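PDB 6EI6: coiled-coil and C2 domain-containing protein 1-like from Drosophila melanogaster, which binds monophosphorylated phosphatidylinositols and supports endosomal protein sorting by keeping the ESCRT-III subunit Shrub fully active, probably by preventing its inappropriate polymerisation. Local coordinates for residues E73-A76 against L77-Q80; D114-D117 against S118-E121; I35-I38 against G39-E43. All blocks are in the same frame, centred on the assembly; numbering follows the deposited sequence.

Interaction 1 of 3, residues E73-A76 against L77-Q80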
loop_
_atom_site.group_PDB
_atom_site.type_symbol
_atom_site.label_atom_id
_atom_site.label_comp_id
_atom_site.label_asym_id
_atom_site.label_seq_id
_atom_site.Cartn_x
_atom_site.Cartn_y
_atom_site.Cartn_z
ATOM N N GLU A 73 -15.333 -6.037 -7.757
ATOM C CA GLU A 73 -16.416 -5.324 -7.093
ATOM C C GLU A 73 -17.626 -6.235 -6.929
ATOM O O GLU A 73 -18.255 -6.259 -5.861
ATOM C CB GLU A 73 -16.770 -4.052 -7.874
ATOM C CG GLU A 73 -18.072 -3.366 -7.477
ATOM C CD GLU A 73 -18.047 -2.706 -6.082
ATOM O OE1 GLU A 73 -17.013 -2.777 -5.363
ATOM O OE2 GLU A 73 -19.083 -2.097 -5.709
ATOM N N ASN A 74 -17.947 -7.019 -7.967
ATOM C CA ASN A 74 -19.073 -7.946 -7.879
ATOM C C ASN A 74 -18.811 -9.033 -6.840
ATOM O O ASN A 74 -19.731 -9.468 -6.139
ATOM C CB ASN A 74 -19.344 -8.575 -9.244
ATOM C CG ASN A 74 -19.996 -7.615 -10.217
ATOM O OD1 ASN A 74 -20.899 -6.875 -9.858
ATOM N ND2 ASN A 74 -19.547 -7.640 -11.462
ATOM N N LEU A 75 -17.567 -9.507 -6.747
ATOM C CA LEU A 75 -17.202 -10.432 -5.681
ATOM C C LEU A 75 -17.387 -9.791 -4.301
ATOM O O LEU A 75 -17.994 -10.388 -3.401
ATOM C CB LEU A 75 -15.767 -10.889 -5.903
ATOM C CG LEU A 75 -15.224 -12.112 -5.179
ATOM C CD1 LEU A 75 -16.077 -13.367 -5.376
ATOM C CD2 LEU A 75 -13.784 -12.334 -5.640
ATOM N N ALA A 76 -16.914 -8.549 -4.134
ATOM C CA ALA A 76 -17.167 -7.800 -2.905
ATOM C C ALA A 76 -18.653 -7.745 -2.572
ATOM O O ALA A 76 -19.044 -7.954 -1.417
ATOM C CB ALA A 76 -16.598 -6.387 -3.024
ATOM N N LEU A 77 -19.498 -7.458 -3.567
ATOM C CA LEU A 77 -20.936 -7.405 -3.326
ATOM C C LEU A 77 -21.452 -8.710 -2.716
ATOM O O LEU A 77 -22.204 -8.690 -1.736
ATOM C CB LEU A 77 -21.688 -7.082 -4.628
ATOM C CG LEU A 77 -21.525 -5.679 -5.255
ATOM C CD1 LEU A 77 -22.631 -5.424 -6.319
ATOM C CD2 LEU A 77 -21.477 -4.527 -4.204
ATOM N N THR A 78 -21.045 -9.861 -3.266
ATOM C CA THR A 78 -21.560 -11.114 -2.728
ATOM C C THR A 78 -21.018 -11.384 -1.329
ATOM O O THR A 78 -21.741 -11.925 -0.487
ATOM C CB THR A 78 -21.246 -12.296 -3.666
ATOM O OG1 THR A 78 -19.828 -12.522 -3.716
ATOM C CG2 THR A 78 -21.724 -11.995 -5.047
ATOM N N VAL A 79 -19.766 -11.009 -1.054
ATOM C CA VAL A 79 -19.242 -11.156 0.303
ATOM C C VAL A 79 -20.031 -10.280 1.268
ATOM O O VAL A 79 -20.379 -10.708 2.379
ATOM C CB VAL A 79 -17.738 -10.827 0.339
ATOM C CG1 VAL A 79 -17.209 -10.911 1.777
ATOM C CG2 VAL A 79 -16.993 -11.757 -0.568
ATOM N N GLN A 80 -20.347 -9.050 0.855
ATOM C CA GLN A 80 -21.061 -8.136 1.747
ATOM C C GLN A 80 -22.466 -8.645 2.067
ATOM O O GLN A 80 -22.923 -8.535 3.212
ATOM C CB GLN A 80 -21.118 -6.735 1.130
ATOM C CG GLN A 80 -21.841 -5.708 2.003
ATOM C CD GLN A 80 -21.073 -5.364 3.266
ATOM O OE1 GLN A 80 -19.949 -4.899 3.193
ATOM N NE2 GLN A 80 -21.679 -5.597 4.430
#
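Leu75 and Thr78 meet through a backbone carbonyl: Leu75 O takes the hydroxyl of Thr78, with OG1 2.8 Å away, as well as the amide of Val79, with N at 3.0 Å. The two donors use different approaches. Val79 N arrives nearly along the C=O axis, whereas Thr78 OG1 comes in at a C=O...O angle of 127°, tilted somewhat from the carbonyl plane. The hydroxyl gets there because OG1 sits between the backbone N and the carbonyl carbon of its own residue (chi1 66°), which turns it back toward the preceding turn. The other i to i+4 bonds run from Leu77 N to Glu73 O, Thr78 N to Asn74 O and Gln80 N to Ala76 O.

All this lies within helix 66-91, which pairs with helix 34-62 in a helical hairpin; Leu75 and Ala76 rest on Cys53 of that partner, and Ala76 also on Leu50.

Looser carbon-to-oxygen contacts gather round Leu77. Its CG lies 3.4 Å from Glu73 O, and its two methyls diverge, CD2 to 3.7 Å from Glu73 OE2 and CD1 to 4.2 Å from Asn74 OD1. The Glu73 carboxylate also forms a salt bridge to Arg57 of helix 34-62, through OE1.

Interaction 2 of 3, residues D114-D117 against S118-E121; sequences DLTD and SELE
With CG beside its own backbone N (chi1 -85°) and the chain extended beyond it, the Glu119 side chain reaches back across the turn to Thr116. There its OE1 accepts the Thr116 amide, 3.3 Å from N, at an N-H...O angle of 161°. The donor stands above the carboxylate plane, 45° out of it. Along the way, Glu119 CG packs 3.6 Å from Thr116 CB, the two side chains lying at a slant to each other.

Thr116 to Glu119 form a type I beta turn, closed by a weak bond from Glu119 N to Thr116 O at 3.3 Å. The turn leads into strand 119-128 of the C2 domain. Thr116 CG2 sits 3.1 Å from Ser118 OG, whose hydroxyl bonds to Asp176, while Asp117 O takes Arg179 NE. Further back, Leu115 CD1 comes within 4.2 Å of Glu121 OE1; the other oxygen of that carboxylate, OE2, forms salt bridges with Arg172 and Arg248, and Arg248 also pairs with Asp114.

Besides the weak backbone bond, then, the carboxylate of Glu119 ties the turn's first residue to its last, and its long, weak ion pair with Lys174 probably offsets little of the carboxylate's charge.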
loop_
_atom_site.group_PDB
_atom_site.type_symbol
_atom_site.label_atom_id
_atom_site.label_comp_id
_atom_site.label_asym_id
_atom_site.label_seq_id
_atom_site.Cartn_x
_atom_site.Cartn_y
_atom_site.Cartn_z
ATOM N N ASP A 114 5.509 -6.558 -14.163
ATOM C CA ASP A 114 6.711 -5.836 -14.589
ATOM C C ASP A 114 7.871 -5.938 -13.604
ATOM O O ASP A 114 8.966 -5.471 -13.930
ATOM C CB ASP A 114 6.371 -4.364 -14.795
ATOM C CG ASP A 114 5.477 -3.826 -13.687
ATOM O OD1 ASP A 114 5.897 -3.864 -12.507
ATOM O OD2 ASP A 114 4.345 -3.390 -13.982
ATOM N N LEU A 115 7.675 -6.526 -12.425
ATOM C CA LEU A 115 8.679 -6.518 -11.372
ATOM C C LEU A 115 9.096 -7.933 -11.011
ATOM O O LEU A 115 8.261 -8.827 -10.883
ATOM C CB LEU A 115 8.152 -5.825 -10.108
ATOM C CG LEU A 115 8.442 -4.355 -9.815
ATOM C CD1 LEU A 115 8.285 -3.470 -11.036
ATOM C CD2 LEU A 115 7.477 -3.908 -8.745
ATOM N N THR A 116 10.389 -8.122 -10.818
ATOM C CA THR A 116 10.885 -9.360 -10.244
ATOM C C THR A 116 10.215 -9.618 -8.897
ATOM O O THR A 116 9.680 -8.714 -8.253
ATOM C CB THR A 116 12.413 -9.278 -10.094
ATOM O OG1 THR A 116 12.989 -9.126 -11.395
ATOM C CG2 THR A 116 13.019 -10.514 -9.438
ATOM N N ASP A 117 10.220 -10.887 -8.492
ATOM C CA ASP A 117 9.869 -11.254 -7.126
ATOM C C ASP A 117 10.743 -10.538 -6.101
ATOM O O ASP A 117 10.289 -10.264 -4.982
ATOM C CB ASP A 117 9.995 -12.778 -6.959
ATOM C CG ASP A 117 9.472 -13.271 -5.612
ATOM O OD1 ASP A 117 8.224 -13.329 -5.443
ATOM O OD2 ASP A 117 10.309 -13.586 -4.727
ATOM N N SER A 118 11.994 -10.243 -6.449
ATOM C CA SER A 118 12.957 -9.682 -5.511
ATOM C C SER A 118 13.018 -8.161 -5.561
ATOM O O SER A 118 13.860 -7.570 -4.881
ATOM C CB SER A 118 14.348 -10.254 -5.786
ATOM O OG SER A 118 14.849 -9.778 -7.031
ATOM N N GLU A 119 12.144 -7.517 -6.327
ATOM C CA GLU A 119 12.290 -6.108 -6.660
ATOM C C GLU A 119 11.220 -5.253 -5.997
ATOM O O GLU A 119 10.019 -5.527 -6.129
ATOM C CB GLU A 119 12.232 -5.902 -8.171
ATOM C CG GLU A 119 13.565 -6.115 -8.815
ATOM C CD GLU A 119 13.586 -5.727 -10.270
ATOM O OE1 GLU A 119 12.493 -5.604 -10.895
ATOM O OE2 GLU A 119 14.718 -5.545 -10.784
ATOM N N LEU A 120 11.663 -4.199 -5.322
ATOM C CA LEU A 120 10.804 -3.106 -4.903
ATOM C C LEU A 120 11.132 -1.894 -5.756
ATOM O O LEU A 120 12.307 -1.559 -5.931
ATOM C CB LEU A 120 11.000 -2.797 -3.422
ATOM C CG LEU A 120 10.099 -1.684 -2.911
ATOM C CD1 LEU A 120 9.510 -2.015 -1.548
ATOM C CD2 LEU A 120 10.898 -0.402 -2.854
ATOM N N GLU A 121 10.102 -1.243 -6.282
ATOM C CA GLU A 121 10.257 -0.048 -7.093
ATOM C C GLU A 121 9.720 1.172 -6.347
ATOM O O GLU A 121 8.648 1.112 -5.736
ATOM C CB GLU A 121 9.530 -0.198 -8.428
ATOM C CG GLU A 121 9.730 0.983 -9.354
ATOM C CD GLU A 121 9.051 0.795 -10.682
ATOM O OE1 GLU A 121 9.740 0.373 -11.643
ATOM O OE2 GLU A 121 7.822 1.059 -10.757
#

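Interaction 3 of 3, residues I35-I38 against G39-E43; sequences ICEI and GVRME
Glu37 and Arg41 form an i to i+4 salt bridge on the first turns of helix 34-62, near the amino-terminal end of the modelled chain. Arg41 NE gives its hydrogen to Glu37 OE2 over 2.8 Å, at 162°, approaching OE2 almost head-on in line with its bond to CD. OE2 meets the guanidinium at its edge and in its plane, yet the two flat groups are turned 75° apart, so the pair is not a side-by-side, two-pronged one. The Glu37 chain leaves anti to its backbone nitrogen (chi1 -180°) and bends at chi2, bringing the carboxylate toward the following turn; Arg41 bends at chi2 as well, and its CG passes 3.3 Å from Glu37 O. An alanine at Glu37 is likely to leave the Arg41 guanidinium without this charged mate and free to swing away from the helix.

Helix 34-62 is the first arm of the hairpin it makes with helix 66-91, and the disulfide Cys29-Cys36 staples the segment leading into it to its first turn. Regular backbone bonds hold the same turns: Gly39 N to Ile35 O, Val40 N to Cys36 O, Arg41 N to Glu37 O, and Met42 N to Ile38 O at 2.8 Å. An apolar pair lies one residue along from the salt bridge, Ile38 CG2 touching Met42 SD at 4.0 Å. Met42 also packs on Val86 of helix 66-91 and on Leu96, and Glu43 reaches across to that helix through salt bridges with Arg87 and Lys90.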
loop_
_atom_site.group_PDB
_atom_site.type_symbol
_atom_site.label_atom_id
_atom_site.label_comp_id
_atom_site.label_asym_id
_atom_site.label_seq_id
_atom_site.Cartn_x
_atom_site.Cartn_y
_atom_site.Cartn_z
ATOM N N ILE A 35 -19.878 -21.716 20.195
ATOM C CA ILE A 35 -20.685 -21.407 19.029
ATOM C C ILE A 35 -20.707 -19.906 18.802
ATOM O O ILE A 35 -20.614 -19.435 17.666
ATOM C CB ILE A 35 -22.081 -22.038 19.167
ATOM C CG1 ILE A 35 -21.901 -23.559 19.017
ATOM C CG2 ILE A 35 -22.998 -21.556 18.080
ATOM C CD1 ILE A 35 -23.145 -24.334 19.112
ATOM N N CYS A 36 -20.723 -19.132 19.884
ATOM C CA CYS A 36 -20.568 -17.692 19.753
ATOM C C CYS A 36 -19.286 -17.355 19.008
ATOM O O CYS A 36 -19.292 -16.541 18.085
ATOM C CB CYS A 36 -20.578 -17.034 21.133
ATOM S SG CYS A 36 -20.432 -15.207 21.147
ATOM N N GLU A 37 -18.176 -17.991 19.396
ATOM C CA GLU A 37 -16.881 -17.692 18.800
ATOM C C GLU A 37 -16.844 -18.078 17.328
ATOM O O GLU A 37 -16.242 -17.364 16.510
ATOM C CB GLU A 37 -15.768 -18.405 19.571
ATOM C CG GLU A 37 -14.347 -18.152 19.024
ATOM C CD GLU A 37 -13.946 -16.649 19.032
ATOM O OE1 GLU A 37 -14.530 -15.859 19.833
ATOM O OE2 GLU A 37 -13.051 -16.274 18.223
ATOM N N ILE A 38 -17.473 -19.203 16.978
ATOM C CA ILE A 38 -17.620 -19.565 15.576
ATOM C C ILE A 38 -18.283 -18.431 14.823
ATOM O O ILE A 38 -17.836 -18.046 13.735
ATOM C CB ILE A 38 -18.414 -20.882 15.427
ATOM C CG1 ILE A 38 -17.551 -22.083 15.844
ATOM C CG2 ILE A 38 -18.909 -21.048 13.980
ATOM C CD1 ILE A 38 -18.236 -23.440 15.730
ATOM N N GLY A 39 -19.348 -17.863 15.409
ATOM C CA GLY A 39 -20.033 -16.743 14.785
ATOM C C GLY A 39 -19.130 -15.541 14.594
ATOM O O GLY A 39 -19.157 -14.891 13.546
ATOM N N VAL A 40 -18.296 -15.244 15.594
ATOM C CA VAL A 40 -17.371 -14.130 15.466
ATOM C C VAL A 40 -16.372 -14.397 14.343
ATOM O O VAL A 40 -16.091 -13.516 13.525
ATOM C CB VAL A 40 -16.687 -13.881 16.824
ATOM C CG1 VAL A 40 -15.379 -13.120 16.667
ATOM C CG2 VAL A 40 -17.624 -13.139 17.748
ATOM N N ARG A 41 -15.835 -15.617 14.275
ATOM C CA ARG A 41 -14.873 -15.972 13.231
ATOM C C ARG A 41 -15.498 -15.988 11.834
ATOM O O ARG A 41 -14.844 -15.616 10.849
ATOM C CB ARG A 41 -14.247 -17.328 13.549
ATOM C CG ARG A 41 -13.442 -17.336 14.847
ATOM C CD ARG A 41 -12.137 -16.531 14.704
ATOM N NE ARG A 41 -11.370 -16.467 15.956
ATOM C CZ ARG A 41 -10.049 -16.284 16.032
ATOM N NH1 ARG A 41 -9.302 -16.144 14.944
ATOM N NH2 ARG A 41 -9.469 -16.260 17.208
ATOM N N MET A 42 -16.750 -16.431 11.721
ATOM C CA MET A 42 -17.468 -16.312 10.459
ATOM C C MET A 42 -17.449 -14.872 9.967
ATOM O O MET A 42 -17.134 -14.588 8.805
ATOM C CB MET A 42 -18.911 -16.799 10.633
ATOM C CG MET A 42 -19.062 -18.300 10.711
ATOM S SD MET A 42 -20.709 -18.804 11.269
ATOM C CE MET A 42 -21.726 -18.206 9.881
ATOM N N GLU A 43 -17.791 -13.944 10.851
ATOM C CA GLU A 43 -17.835 -12.544 10.462
ATOM C C GLU A 43 -16.435 -12.007 10.149
ATOM O O GLU A 43 -16.239 -11.304 9.147
ATOM C CB GLU A 43 -18.512 -11.757 11.574
ATOM C CG GLU A 43 -18.800 -10.347 11.197
ATOM C CD GLU A 43 -19.774 -9.697 12.137
ATOM O OE1 GLU A 43 -20.539 -10.449 12.814
ATOM O OE2 GLU A 43 -19.753 -8.442 12.187
#

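How the interactions relate
In chain order, interaction 3 comes first, on helix 34-62, then interaction 1 on helix 66-91, and interaction 2 last, at the entry to strand 119-128. The two helices follow each other and form an antiparallel hairpin: the centres of interactions 1 and 3 are about 20 Å apart, with nearest atoms about 7 Å apart. Interaction 2 belongs to the C2 domain, whose strand 119-128 sits in a four-stranded antiparallel sheet; its centre is about 30 Å from that of interaction 1 and about 38 Å from that of interaction 3. The fragment thus joins a helical hairpin to the C2 domain, which mediates binding to membranes.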